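Local coordinates for mandelate racemase/muconate lactonizing enzyme family protein (Roseovarius sp. TM1035, PDB 3T9P), which probably acts as an isomerase or related enzyme of the enolase superfamily, in the mandelate racemase and muconate lactonizing enzyme family, with its substrate not established, at residues G51-Y56 with I60-F65. Numbering follows the deposited sequence.
Sequences GQVSTY and ITCTIF
Val-53 and Thr-61 meet tip to tip: the methyl CG2 of Thr-61 lies 3.7 Å from CB of Val-53 and almost as near its CG2, so the threonine methyl rests on the fork of the valine. Further along the helix, CG2 of Val-53 reaches SG of Cys-62 at 4.2 Å, while the other branch, CG1, comes obliquely to the Phe-65 ring, 4.5 Å from CD1. One valine thus spans about one turn of helix 58-73, past its start. In the enolase-type N-terminal domain this is where the antiparallel sheet gives way to its helices; Cys-62 and Phe-65 also pack on strand 25-32, and Thr-61 touches Tyr-99 and Ala-103 of helix 98-119. With CG2 of Thr-61 anti to the backbone N (chi1 -63° for OG1), the methyl faces Val-53 and the hydroxyl OG1 turns to a water, bonded at 2.7 Å, and to Asn-57 O. The same water lies within hydrogen-bonding reach of Ser-54 O, 2.8 Å away, and of Tyr-56 O, with more acceptors around it than it has protons, tying the loop to the helix where no direct hydrogen bond joins them. Within 51-56, Gln-52 NE2 donates to Val-53 O (3.2 Å), the acceptor lying in its amide plane.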
loop_
_atom_site.group_PDB
_atom_site.type_symbol
_atom_site.label_atom_id
_atom_site.label_comp_id
_atom_site.label_asym_id
_atom_site.label_seq_id
_atom_site.Cartn_x
_atom_site.Cartn_y
_atom_site.Cartn_z
ATOM N N GLY A 51 20.051 3.017 -10.548
ATOM C CA GLY A 51 19.240 3.468 -9.394
ATOM C C GLY A 51 19.073 2.313 -8.468
ATOM O O GLY A 51 19.870 1.408 -8.468
ATOM N N GLN A 52 18.129 2.412 -7.569
ATOM C CA GLN A 52 17.926 1.452 -6.512
ATOM C C GLN A 52 16.471 1.447 -6.049
ATOM O O GLN A 52 15.863 2.483 -5.947
ATOM C CB GLN A 52 18.869 1.773 -5.326
ATOM C CG GLN A 52 18.933 0.788 -4.194
ATOM C CD GLN A 52 19.470 1.377 -2.893
ATOM O OE1 GLN A 52 20.627 1.593 -2.733
ATOM N NE2 GLN A 52 18.600 1.574 -1.972
ATOM N N VAL A 53 15.965 0.259 -5.807
ATOM C CA VAL A 53 14.675 0.048 -5.184
ATOM C C VAL A 53 14.858 0.313 -3.677
ATOM O O VAL A 53 15.943 0.419 -3.222
ATOM C CB VAL A 53 14.034 -1.341 -5.476
ATOM C CG1 VAL A 53 13.957 -1.642 -6.991
ATOM C CG2 VAL A 53 14.712 -2.405 -4.743
ATOM N N SER A 54 13.771 0.455 -2.956
ATOM C CA SER A 54 13.842 0.642 -1.536
ATOM C C SER A 54 14.587 -0.553 -0.897
ATOM O O SER A 54 14.496 -1.641 -1.336
ATOM C CB SER A 54 12.452 0.701 -0.914
ATOM O OG SER A 54 12.528 0.857 0.447
ATOM N N THR A 55 15.352 -0.265 0.123
ATOM C CA THR A 55 15.950 -1.326 0.898
ATOM C C THR A 55 14.844 -2.123 1.665
ATOM O O THR A 55 13.744 -1.673 1.817
ATOM C CB THR A 55 16.964 -0.799 1.907
ATOM O OG1 THR A 55 16.399 0.283 2.640
ATOM C CG2 THR A 55 18.252 -0.374 1.238
ATOM N N TYR A 56 15.201 -3.335 2.035
ATOM C CA TYR A 56 14.424 -4.258 2.835
ATOM C C TYR A 56 13.423 -5.090 2.016
ATOM O O TYR A 56 12.585 -4.561 1.352
ATOM C CB TYR A 56 13.803 -3.613 4.060
ATOM C CG TYR A 56 14.788 -2.890 4.953
ATOM C CD1 TYR A 56 15.777 -3.589 5.634
ATOM C CD2 TYR A 56 14.748 -1.517 5.092
ATOM C CE1 TYR A 56 16.672 -2.949 6.439
ATOM C CE2 TYR A 56 15.642 -0.860 5.895
ATOM C CZ TYR A 56 16.617 -1.571 6.551
ATOM O OH TYR A 56 17.487 -0.957 7.333
ATOM N N ILE A 60 11.802 -9.379 -2.931
ATOM C CA ILE A 60 10.353 -9.379 -3.309
ATOM C C ILE A 60 10.113 -8.145 -4.173
ATOM O O ILE A 60 9.414 -8.198 -5.217
ATOM C CB ILE A 60 9.503 -9.385 -2.022
ATOM C CG1 ILE A 60 9.786 -10.695 -1.227
ATOM C CG2 ILE A 60 7.936 -9.241 -2.433
ATOM C CD1 ILE A 60 9.003 -10.673 0.211
ATOM N N THR A 61 10.643 -7.019 -3.730
ATOM C CA THR A 61 10.435 -5.815 -4.477
ATOM C C THR A 61 10.936 -5.942 -5.943
ATOM O O THR A 61 10.329 -5.398 -6.888
ATOM C CB THR A 61 11.195 -4.679 -3.756
ATOM O OG1 THR A 61 10.628 -4.490 -2.456
ATOM C CG2 THR A 61 11.030 -3.355 -4.560
ATOM N N CYS A 62 12.052 -6.667 -6.166
ATOM C CA CYS A 62 12.581 -6.811 -7.578
ATOM C C CYS A 62 11.725 -7.776 -8.407
ATOM O O CYS A 62 11.501 -7.540 -9.584
ATOM C CB CYS A 62 14.117 -7.220 -7.587
ATOM S SG CYS A 62 15.225 -5.778 -7.132
ATOM N N THR A 63 11.127 -8.756 -7.783
ATOM C CA THR A 63 10.168 -9.586 -8.462
ATOM C C THR A 63 8.975 -8.726 -8.926
ATOM O O THR A 63 8.534 -8.811 -10.024
ATOM C CB THR A 63 9.644 -10.679 -7.535
ATOM O OG1 THR A 63 10.704 -11.546 -7.150
ATOM C CG2 THR A 63 8.517 -11.437 -8.194
ATOM N N ILE A 64 8.531 -7.856 -8.042
ATOM C CA ILE A 64 7.482 -6.908 -8.319
ATOM C C ILE A 64 7.872 -5.916 -9.429
ATOM O O ILE A 64 7.073 -5.590 -10.251
ATOM C CB ILE A 64 7.040 -6.167 -7.055
ATOM C CG1 ILE A 64 6.365 -7.125 -6.095
ATOM C CG2 ILE A 64 6.172 -4.966 -7.410
ATOM C CD1 ILE A 64 6.010 -6.602 -4.807
ATOM N N PHE A 65 9.119 -5.478 -9.422
ATOM C CA PHE A 65 9.601 -4.525 -10.396
ATOM C C PHE A 65 9.427 -5.139 -11.767
ATOM O O PHE A 65 8.899 -4.540 -12.643
ATOM C CB PHE A 65 11.092 -4.245 -10.158
ATOM C CG PHE A 65 11.718 -3.337 -11.150
ATOM C CD1 PHE A 65 11.801 -2.001 -10.904
ATOM C CD2 PHE A 65 12.238 -3.813 -12.340
ATOM C CE1 PHE A 65 12.360 -1.171 -11.805
ATOM C CE2 PHE A 65 12.833 -2.971 -13.249
ATOM C CZ PHE A 65 12.886 -1.679 -12.995
HETATM O O HOH W 1 12.137 -2.971 -0.816
#